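Phenol hydroxylase component phN (Pseudomonas stutzeri, PDB 3U52) probably hydroxylates phenol and related aromatics with dioxygen at a carboxylate-bridged diiron centre, as the large hydroxylase subunit of a bacterial multicomponent monooxygenase. Local coordinates at residues A[49-54]-A[238-243]; A[119-123]-A[187-191]; A[137-141]-A[232-236]. One frame throughout, in Å; residues are numbered along the deposited sequence.

Contact 1 of 3, residues A[49-54]-A[238-243]; sequences QWEDPF and TLGLEV
The backbone N-H of Glu51 points almost straight at the carboxylate of Glu242, with N and OE2 3.0 Å apart and an N-H...O angle of 170°. It meets that oxygen from well above the carboxylate plane. Glu242 leaves the helix with CG anti to the backbone N (chi1 -178°) and then bends at chi2, which lays its CG methylene over one face of the Trp50 indole while the acid end turns to the loop backbone. CG stands 3.6 Å from the centroid of the six-membered ring, close to the ring normal, a CH-pi contact. With an alanine in place of Glu242, the Glu51 N-H would probably lose its acceptor and the indole face the methylene that lies on it. At the ring's edge, Trp50 CH2 meets Leu239 CD1 at 3.8 Å and Val243 CG2 at 4.0 Å. The extended loop 49-54, between helices 30-33 and 58-81, is thus laid against helix 220-250 of the hydroxylase helical domain, and Trp50 also helps line a xenon pocket and packs edge-to-face with Phe246. Further along, Pro53 rests on the first turn of 238-243: its CG lies 4.1 Å from Leu239 CB, the two side chains running side by side, and its carbonyl O is 3.4 Å from Thr238 CG2. The Thr238 hydroxyl instead bonds to the carbonyl of Ala234, one turn back. Phe54 CE2 reaches Leu239 CB more loosely, at 4.5 Å.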
loop_
_atom_site.group_PDB
_atom_site.type_symbol
_atom_site.label_atom_id
_atom_site.label_comp_id
_atom_site.label_asym_id
_atom_site.label_seq_id
_atom_site.Cartn_x
_atom_site.Cartn_y
_atom_site.Cartn_z
ATOM N N GLN A 49 -1.669 -33.662 -25.121
ATOM C CA GLN A 49 -1.405 -32.555 -26.016
ATOM C C GLN A 49 -1.835 -31.185 -25.485
ATOM O O GLN A 49 -1.564 -30.155 -26.122
ATOM C CB GLN A 49 -1.975 -32.853 -27.379
ATOM C CG GLN A 49 -1.253 -34.030 -27.973
ATOM C CD GLN A 49 -1.896 -34.510 -29.221
ATOM O OE1 GLN A 49 -1.198 -34.834 -30.188
ATOM N NE2 GLN A 49 -3.229 -34.581 -29.227
ATOM N N TRP A 50 -2.484 -31.170 -24.320
ATOM C CA TRP A 50 -2.723 -29.912 -23.595
ATOM C C TRP A 50 -1.400 -29.172 -23.336
ATOM O O TRP A 50 -0.461 -29.767 -22.773
ATOM C CB TRP A 50 -3.436 -30.212 -22.253
ATOM C CG TRP A 50 -3.721 -28.969 -21.467
ATOM C CD1 TRP A 50 -2.984 -28.447 -20.447
ATOM C CD2 TRP A 50 -4.806 -28.085 -21.673
ATOM N NE1 TRP A 50 -3.555 -27.274 -19.992
ATOM C CE2 TRP A 50 -4.678 -27.030 -20.732
ATOM C CE3 TRP A 50 -5.905 -28.083 -22.551
ATOM C CZ2 TRP A 50 -5.623 -25.977 -20.636
ATOM C CZ3 TRP A 50 -6.828 -27.019 -22.472
ATOM C CH2 TRP A 50 -6.667 -25.977 -21.523
ATOM N N GLU A 51 -1.294 -27.910 -23.763
ATOM C CA GLU A 51 -0.135 -27.064 -23.435
ATOM C C GLU A 51 -0.514 -26.142 -22.298
ATOM O O GLU A 51 -1.541 -25.460 -22.389
ATOM C CB GLU A 51 0.315 -26.207 -24.643
ATOM C CG GLU A 51 0.951 -27.004 -25.824
ATOM C CD GLU A 51 2.152 -27.872 -25.418
ATOM O OE1 GLU A 51 3.034 -27.383 -24.641
ATOM O OE2 GLU A 51 2.216 -29.052 -25.892
ATOM N N ASP A 52 0.276 -26.126 -21.234
ATOM C CA ASP A 52 -0.057 -25.304 -20.046
ATOM C C ASP A 52 -0.057 -23.839 -20.447
ATOM O O ASP A 52 0.880 -23.381 -21.072
ATOM C CB ASP A 52 0.910 -25.575 -18.883
ATOM C CG ASP A 52 1.053 -27.090 -18.569
ATOM O OD1 ASP A 52 2.174 -27.619 -18.697
ATOM O OD2 ASP A 52 0.074 -27.764 -18.216
ATOM N N PRO A 53 -1.157 -23.125 -20.179
ATOM C CA PRO A 53 -1.229 -21.705 -20.568
ATOM C C PRO A 53 -0.362 -20.789 -19.714
ATOM O O PRO A 53 -0.083 -19.636 -20.123
ATOM C CB PRO A 53 -2.707 -21.363 -20.440
ATOM C CG PRO A 53 -3.263 -22.373 -19.442
ATOM C CD PRO A 53 -2.415 -23.625 -19.597
ATOM N N PHE A 54 0.043 -21.283 -18.545
ATOM C CA PHE A 54 0.976 -20.593 -17.643
ATOM C C PHE A 54 1.551 -21.696 -16.774
ATOM O O PHE A 54 0.907 -22.742 -16.601
ATOM C CB PHE A 54 0.276 -19.546 -16.747
ATOM C CG PHE A 54 -1.088 -19.970 -16.249
ATOM C CD1 PHE A 54 -1.228 -20.731 -15.096
ATOM C CD2 PHE A 54 -2.240 -19.628 -16.966
ATOM C CE1 PHE A 54 -2.545 -21.142 -14.666
ATOM C CE2 PHE A 54 -3.508 -20.040 -16.560
ATOM C CZ PHE A 54 -3.649 -20.793 -15.385
ATOM N N THR A 238 -4.929 -16.356 -21.844
ATOM C CA THR A 238 -4.156 -17.451 -22.385
ATOM C C THR A 238 -4.854 -18.796 -22.226
ATOM O O THR A 238 -4.803 -19.654 -23.142
ATOM C CB THR A 238 -2.728 -17.523 -21.797
ATOM O OG1 THR A 238 -2.154 -16.206 -21.750
ATOM C CG2 THR A 238 -1.890 -18.397 -22.718
ATOM N N LEU A 239 -5.514 -19.009 -21.078
ATOM C CA LEU A 239 -6.328 -20.221 -20.950
ATOM C C LEU A 239 -7.417 -20.257 -22.056
ATOM O O LEU A 239 -7.592 -21.289 -22.719
ATOM C CB LEU A 239 -6.881 -20.411 -19.516
ATOM C CG LEU A 239 -8.006 -21.425 -19.213
ATOM C CD1 LEU A 239 -7.567 -22.842 -19.579
ATOM C CD2 LEU A 239 -8.372 -21.385 -17.722
ATOM N N GLY A 240 -8.089 -19.134 -22.298
ATOM C CA GLY A 240 -9.183 -19.074 -23.292
ATOM C C GLY A 240 -8.696 -19.467 -24.678
ATOM O O GLY A 240 -9.371 -20.208 -25.403
ATOM N N LEU A 241 -7.520 -18.973 -25.037
ATOM C CA LEU A 241 -6.866 -19.280 -26.337
ATOM C C LEU A 241 -6.482 -20.767 -26.399
ATOM O O LEU A 241 -6.797 -21.437 -27.369
ATOM C CB LEU A 241 -5.593 -18.447 -26.473
ATOM C CG LEU A 241 -5.137 -17.818 -27.791
ATOM C CD1 LEU A 241 -3.606 -17.871 -27.856
ATOM C CD2 LEU A 241 -5.852 -18.425 -29.039
ATOM N N GLU A 242 -5.831 -21.286 -25.351
ATOM C CA GLU A 242 -5.509 -22.721 -25.284
ATOM C C GLU A 242 -6.739 -23.603 -25.450
ATOM O O GLU A 242 -6.713 -24.572 -26.236
ATOM C CB GLU A 242 -4.753 -23.100 -23.988
ATOM C CG GLU A 242 -4.343 -24.632 -23.918
ATOM C CD GLU A 242 -3.522 -25.185 -25.148
ATOM O OE1 GLU A 242 -2.930 -24.388 -25.927
ATOM O OE2 GLU A 242 -3.422 -26.444 -25.332
ATOM N N VAL A 243 -7.803 -23.261 -24.712
ATOM C CA VAL A 243 -9.092 -23.971 -24.742
ATOM C C VAL A 243 -9.604 -24.152 -26.182
ATOM O O VAL A 243 -9.854 -25.288 -26.571
ATOM C CB VAL A 243 -10.192 -23.317 -23.769
ATOM C CG1 VAL A 243 -11.625 -23.800 -24.078
ATOM C CG2 VAL A 243 -9.863 -23.629 -22.280
#

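Contact 2 of 3, residues A[119-123]-A[187-191]; sequences GRQFS and PFEFL
The end of helix 105-121 and the residues after it come up to the first turn of helix 187-216, with Gln121 and Pro187 the closest pair of alpha carbons at 7.1 Å, so the two backbones stand apart and side chains bridge the interval. Phe122 does most of the bridging. Its CG lies anti to its own carbonyl carbon (chi1 -68°), which swings the ring across to the helix, where Pro187, Phe188 and Leu191 receive it. The ring's CE1 corner is shared between two of them: it lies 3.7 Å from Pro187 CB and 3.7 Å from Phe188 CE2. For Phe188 this is an approach over a face, since CE1 sits above the ring plane and is displaced toward the rim. The rings of Phe122 and Phe188 are neither stacked nor at right angles; their planes are inclined by 47° and the centroids of the Phe122 and Phe188 rings are 5.2 Å apart. Here two helices of the hydroxylase's alpha-helical domain meet near their ends, the C-terminal end of 105-121 beside the N-terminal start of 187-216. Phe188 and Leu191 also line a xenon pocket together with Trp47 and Trp50, so the apolar cluster around Phe122 adjoins a site that accepts a small, nonpolar guest. The Leu191 side chain comes toward the Phe122 ring from the opposite direction, its exact fit doubtful, and Val118 and Tyr115 of helix 105-121 also pack on it. At the periphery, Gln121 CB approaches Pro187 CB at 4.4 Å, but its amide turns back along its own helix, where NE2 bonds to the carbonyl of Lys117. The start of helix 187-216 has a polar partner of its own: the carboxylate of Glu40 accepts the backbone N-H groups of Phe188 and Glu189.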
loop_
_atom_site.group_PDB
_atom_site.type_symbol
_atom_site.label_atom_id
_atom_site.label_comp_id
_atom_site.label_asym_id
_atom_site.label_seq_id
_atom_site.Cartn_x
_atom_site.Cartn_y
_atom_site.Cartn_z
ATOM N N GLY A 119 -12.857 -27.469 -12.775
ATOM C CA GLY A 119 -11.545 -27.973 -12.299
ATOM C C GLY A 119 -11.584 -29.309 -11.525
ATOM O O GLY A 119 -10.537 -29.802 -11.076
ATOM N N ARG A 120 -12.786 -29.885 -11.360
ATOM C CA ARG A 120 -12.977 -31.304 -10.992
ATOM C C ARG A 120 -13.378 -32.234 -12.195
ATOM O O ARG A 120 -13.110 -33.433 -12.165
ATOM C CB ARG A 120 -14.009 -31.411 -9.854
ATOM C CG ARG A 120 -14.481 -32.837 -9.547
ATOM C CD ARG A 120 -13.337 -33.683 -8.912
ATOM N NE ARG A 120 -13.781 -35.046 -8.609
ATOM C CZ ARG A 120 -13.974 -35.999 -9.512
ATOM N NH1 ARG A 120 -13.723 -35.800 -10.829
ATOM N NH2 ARG A 120 -14.405 -37.180 -9.076
ATOM N N GLN A 121 -14.006 -31.708 -13.242
ATOM C CA GLN A 121 -14.667 -32.594 -14.247
ATOM C C GLN A 121 -13.823 -33.151 -15.345
ATOM O O GLN A 121 -14.228 -34.155 -15.931
ATOM C CB GLN A 121 -15.870 -31.938 -14.938
ATOM C CG GLN A 121 -16.960 -31.465 -14.046
ATOM C CD GLN A 121 -17.339 -32.432 -12.984
ATOM O OE1 GLN A 121 -17.641 -33.650 -13.232
ATOM N NE2 GLN A 121 -17.352 -31.916 -11.756
ATOM N N PHE A 122 -12.704 -32.480 -15.666
ATOM C CA PHE A 122 -11.867 -32.839 -16.820
ATOM C C PHE A 122 -10.895 -33.922 -16.420
ATOM O O PHE A 122 -10.304 -33.833 -15.327
ATOM C CB PHE A 122 -11.079 -31.626 -17.356
ATOM C CG PHE A 122 -11.937 -30.584 -17.973
ATOM C CD1 PHE A 122 -12.880 -30.941 -18.947
ATOM C CD2 PHE A 122 -11.813 -29.263 -17.611
ATOM C CE1 PHE A 122 -13.685 -30.019 -19.560
ATOM C CE2 PHE A 122 -12.640 -28.308 -18.201
ATOM C CZ PHE A 122 -13.591 -28.694 -19.186
ATOM N N SER A 123 -10.722 -34.931 -17.268
ATOM C CA SER A 123 -9.804 -35.990 -16.946
ATOM C C SER A 123 -8.395 -35.594 -17.207
ATOM O O SER A 123 -7.478 -36.311 -16.804
ATOM C CB SER A 123 -10.128 -37.327 -17.644
ATOM O OG SER A 123 -10.224 -37.210 -19.063
ATOM N N PRO A 187 -19.268 -29.014 -19.234
ATOM C CA PRO A 187 -17.958 -28.395 -18.998
ATOM C C PRO A 187 -17.249 -27.798 -20.236
ATOM O O PRO A 187 -16.663 -26.722 -20.134
ATOM C CB PRO A 187 -17.122 -29.543 -18.358
ATOM C CG PRO A 187 -17.848 -30.829 -18.800
ATOM C CD PRO A 187 -19.288 -30.464 -18.925
ATOM N N PHE A 188 -17.320 -28.454 -21.392
ATOM C CA PHE A 188 -16.742 -27.864 -22.601
ATOM C C PHE A 188 -17.431 -26.585 -23.049
ATOM O O PHE A 188 -16.749 -25.636 -23.516
ATOM C CB PHE A 188 -16.626 -28.886 -23.742
ATOM C CG PHE A 188 -15.642 -30.019 -23.438
ATOM C CD1 PHE A 188 -16.107 -31.286 -23.164
ATOM C CD2 PHE A 188 -14.273 -29.794 -23.469
ATOM C CE1 PHE A 188 -15.212 -32.327 -22.875
ATOM C CE2 PHE A 188 -13.354 -30.817 -23.177
ATOM C CZ PHE A 188 -13.846 -32.097 -22.871
ATOM N N GLU A 189 -18.753 -26.562 -22.944
ATOM C CA GLU A 189 -19.503 -25.338 -23.314
ATOM C C GLU A 189 -19.224 -24.253 -22.278
ATOM O O GLU A 189 -19.000 -23.097 -22.640
ATOM C CB GLU A 189 -21.009 -25.585 -23.463
ATOM C CG GLU A 189 -21.746 -24.321 -23.943
ATOM C CD GLU A 189 -23.233 -24.520 -24.182
ATOM O OE1 GLU A 189 -23.871 -23.531 -24.555
ATOM O OE2 GLU A 189 -23.786 -25.631 -24.024
ATOM N N PHE A 190 -19.156 -24.637 -21.008
ATOM C CA PHE A 190 -18.821 -23.644 -19.956
ATOM C C PHE A 190 -17.483 -22.970 -20.319
ATOM O O PHE A 190 -17.387 -21.716 -20.350
ATOM C CB PHE A 190 -18.749 -24.257 -18.558
ATOM C CG PHE A 190 -18.310 -23.270 -17.466
ATOM C CD1 PHE A 190 -19.205 -22.375 -16.900
ATOM C CD2 PHE A 190 -16.984 -23.205 -17.069
ATOM C CE1 PHE A 190 -18.799 -21.462 -15.909
ATOM C CE2 PHE A 190 -16.572 -22.300 -16.095
ATOM C CZ PHE A 190 -17.487 -21.435 -15.517
ATOM N N LEU A 191 -16.471 -23.783 -20.608
ATOM C CA LEU A 191 -15.166 -23.210 -20.993
ATOM C C LEU A 191 -15.231 -22.377 -22.290
ATOM O O LEU A 191 -14.622 -21.288 -22.397
ATOM C CB LEU A 191 -14.106 -24.308 -21.065
ATOM C CG LEU A 191 -13.061 -24.348 -19.932
ATOM C CD1 LEU A 191 -13.360 -23.635 -18.560
ATOM C CD2 LEU A 191 -12.532 -25.732 -19.792
#

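Contact 3 of 3, residues A[137-141]-A[232-236]; sequences DELRH and DEARH. With FE (Fe (III) ion), chain G; FE (Fe (III) ion), chain H.
Segments 137-141 and 232-236 belong to helices that run roughly antiparallel, at 140° with axes 11.8 Å apart, and each carries a Glu-x-x-His motif. This is the diiron site of a four-helix bundle, as in bacterial multicomponent monooxygenases. Glu138 OE2 and His141 ND1 bind one iron; both oxygens of Glu233 and His236 ND1 bind the other. Glu108 and Glu199 add a ligand to the first and second iron respectively. Behind the metals each histidine hands its remaining ring N-H to an aspartate of the opposite helix. His236 NE2 donates to Asp137 OD2 at 2.7 Å, nearly in the ring plane and onto the anti lone pair, while His141 NE2 donates to Asp232 OD2 at 2.8 Å, with the oxygen tilted somewhat from the ring plane and met on its anti side. Together with the iron bonds at ND1, these second-shell bonds probably hold each imidazole in its rotation. Each acceptor oxygen is gripped again by an arginine: Arg235 NH2 reaches Asp137 OD2 at 3.0 Å, and Arg140 NH2 reaches Asp232 OD2 at 3.0 Å, its guanidinium standing almost perpendicular to the carboxylate. These charges probably offset the closeness of the two aspartates. Tyr61 also bonds Asp137 OD1, and Glu69 pairs with Arg140. Arg235 bends at chi3 (-63°), which brings NH2 back within a weak 3.1 Å bond of Asp232 OD1 on its own helix.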
loop_
_atom_site.group_PDB
_atom_site.type_symbol
_atom_site.label_atom_id
_atom_site.label_comp_id
_atom_site.label_asym_id
_atom_site.label_seq_id
_atom_site.Cartn_x
_atom_site.Cartn_y
_atom_site.Cartn_z
ATOM N N ASP A 137 -8.600 -17.165 -8.523
ATOM C CA ASP A 137 -8.541 -15.752 -8.974
ATOM C C ASP A 137 -9.906 -15.071 -9.015
ATOM O O ASP A 137 -10.027 -13.874 -8.704
ATOM C CB ASP A 137 -7.917 -15.619 -10.382
ATOM C CG ASP A 137 -6.479 -16.076 -10.476
ATOM O OD1 ASP A 137 -5.705 -16.194 -9.483
ATOM O OD2 ASP A 137 -6.099 -16.364 -11.637
ATOM N N GLU A 138 -10.949 -15.773 -9.470
ATOM C CA GLU A 138 -12.302 -15.173 -9.504
ATOM C C GLU A 138 -12.836 -14.936 -8.092
ATOM O O GLU A 138 -13.531 -13.947 -7.858
ATOM C CB GLU A 138 -13.288 -16.045 -10.270
ATOM C CG GLU A 138 -12.753 -16.406 -11.646
ATOM C CD GLU A 138 -12.721 -15.190 -12.589
ATOM O OE1 GLU A 138 -12.327 -15.356 -13.745
ATOM O OE2 GLU A 138 -13.089 -14.061 -12.171
ATOM N N LEU A 139 -12.541 -15.845 -7.169
ATOM C CA LEU A 139 -12.835 -15.596 -5.779
ATOM C C LEU A 139 -12.151 -14.294 -5.332
ATOM O O LEU A 139 -12.717 -13.457 -4.637
ATOM C CB LEU A 139 -12.288 -16.744 -4.922
ATOM C CG LEU A 139 -12.680 -16.593 -3.433
ATOM C CD1 LEU A 139 -14.239 -16.390 -3.201
ATOM C CD2 LEU A 139 -12.116 -17.790 -2.581
ATOM N N ARG A 140 -10.896 -14.152 -5.684
ATOM C CA ARG A 140 -10.195 -12.932 -5.326
ATOM C C ARG A 140 -10.912 -11.725 -5.885
ATOM O O ARG A 140 -11.079 -10.733 -5.197
ATOM C CB ARG A 140 -8.786 -12.956 -5.886
ATOM C CG ARG A 140 -8.062 -11.629 -5.581
ATOM C CD ARG A 140 -6.656 -11.674 -5.959
ATOM N NE ARG A 140 -6.475 -10.911 -7.131
ATOM C CZ ARG A 140 -5.797 -9.782 -7.173
ATOM N NH1 ARG A 140 -5.212 -9.292 -6.083
ATOM N NH2 ARG A 140 -5.707 -9.146 -8.320
ATOM N N HIS A 141 -11.334 -11.809 -7.144
ATOM C CA HIS A 141 -11.935 -10.671 -7.849
ATOM C C HIS A 141 -13.230 -10.287 -7.188
ATOM O O HIS A 141 -13.497 -9.117 -6.946
ATOM C CB HIS A 141 -12.137 -11.005 -9.348
ATOM C CG HIS A 141 -10.849 -11.076 -10.112
ATOM N ND1 HIS A 141 -10.783 -11.482 -11.425
ATOM C CD2 HIS A 141 -9.570 -10.799 -9.742
ATOM C CE1 HIS A 141 -9.527 -11.453 -11.833
ATOM N NE2 HIS A 141 -8.776 -11.022 -10.840
ATOM N N ASP A 232 -3.603 -11.182 -13.601
ATOM C CA ASP A 232 -4.536 -12.287 -13.503
ATOM C C ASP A 232 -5.140 -12.506 -14.885
ATOM O O ASP A 232 -5.149 -13.621 -15.368
ATOM C CB ASP A 232 -5.692 -11.998 -12.523
ATOM C CG ASP A 232 -5.257 -11.887 -11.059
ATOM O OD1 ASP A 232 -4.169 -12.333 -10.666
ATOM O OD2 ASP A 232 -6.069 -11.359 -10.271
ATOM N N GLU A 233 -5.626 -11.439 -15.521
ATOM C CA GLU A 233 -6.346 -11.561 -16.802
ATOM C C GLU A 233 -5.477 -12.007 -17.924
ATOM O O GLU A 233 -5.988 -12.632 -18.842
ATOM C CB GLU A 233 -7.071 -10.265 -17.229
ATOM C CG GLU A 233 -8.183 -9.850 -16.266
ATOM C CD GLU A 233 -9.128 -10.996 -15.856
ATOM O OE1 GLU A 233 -9.362 -11.132 -14.651
ATOM O OE2 GLU A 233 -9.651 -11.771 -16.685
ATOM N N ALA A 234 -4.184 -11.687 -17.868
ATOM C CA ALA A 234 -3.223 -12.260 -18.795
ATOM C C ALA A 234 -3.238 -13.794 -18.762
ATOM O O ALA A 234 -3.160 -14.430 -19.812
ATOM C CB ALA A 234 -1.809 -11.741 -18.516
ATOM N N ARG A 235 -3.301 -14.400 -17.579
ATOM C CA ARG A 235 -3.407 -15.849 -17.512
ATOM C C ARG A 235 -4.780 -16.313 -18.059
ATOM O O ARG A 235 -4.902 -17.375 -18.685
ATOM C CB ARG A 235 -3.264 -16.315 -16.063
ATOM C CG ARG A 235 -1.883 -16.094 -15.460
ATOM C CD ARG A 235 -1.750 -16.938 -14.201
ATOM N NE ARG A 235 -2.704 -16.548 -13.147
ATOM C CZ ARG A 235 -2.486 -15.539 -12.300
ATOM N NH1 ARG A 235 -1.359 -14.837 -12.366
ATOM N NH2 ARG A 235 -3.366 -15.231 -11.370
ATOM N N HIS A 236 -5.824 -15.560 -17.732
ATOM C CA HIS A 236 -7.192 -15.983 -18.091
ATOM C C HIS A 236 -7.382 -15.941 -19.614
ATOM O O HIS A 236 -8.007 -16.837 -20.182
ATOM C CB HIS A 236 -8.250 -15.151 -17.352
ATOM C CG HIS A 236 -8.135 -15.269 -15.861
ATOM N ND1 HIS A 236 -8.903 -14.525 -14.995
ATOM C CD2 HIS A 236 -7.313 -16.016 -15.087
ATOM C CE1 HIS A 236 -8.582 -14.836 -13.747
ATOM N NE2 HIS A 236 -7.599 -15.713 -13.776
HETATM FE FE FE G . -12.592 -12.067 -12.856
HETATM FE FE FE H . -10.696 -13.095 -15.549
#

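In the fold
Contacts 1 and 3 share helix 220-250 and touch where Phe54 CD2 packs on Arg235 CB, so the loop 49-54 reaches the outer layer of the metal site. Contact 2 joins the adjoining ends of helices 105-121 and 187-216, each of which supplies an iron ligand farther along; its centre lies about 17 Å from that of contact 3, without touching it. It does meet contact 1, through Leu191 and Val243, and Trp50, Phe188 and Leu191 line one xenon pocket. Contact 3 is buried and built of charge, metal and hydrogen bonds; contact 2 is equally buried but apolar; contact 1, partly exposed, mixes one backbone-carboxylate bond with aromatic and aliphatic packing.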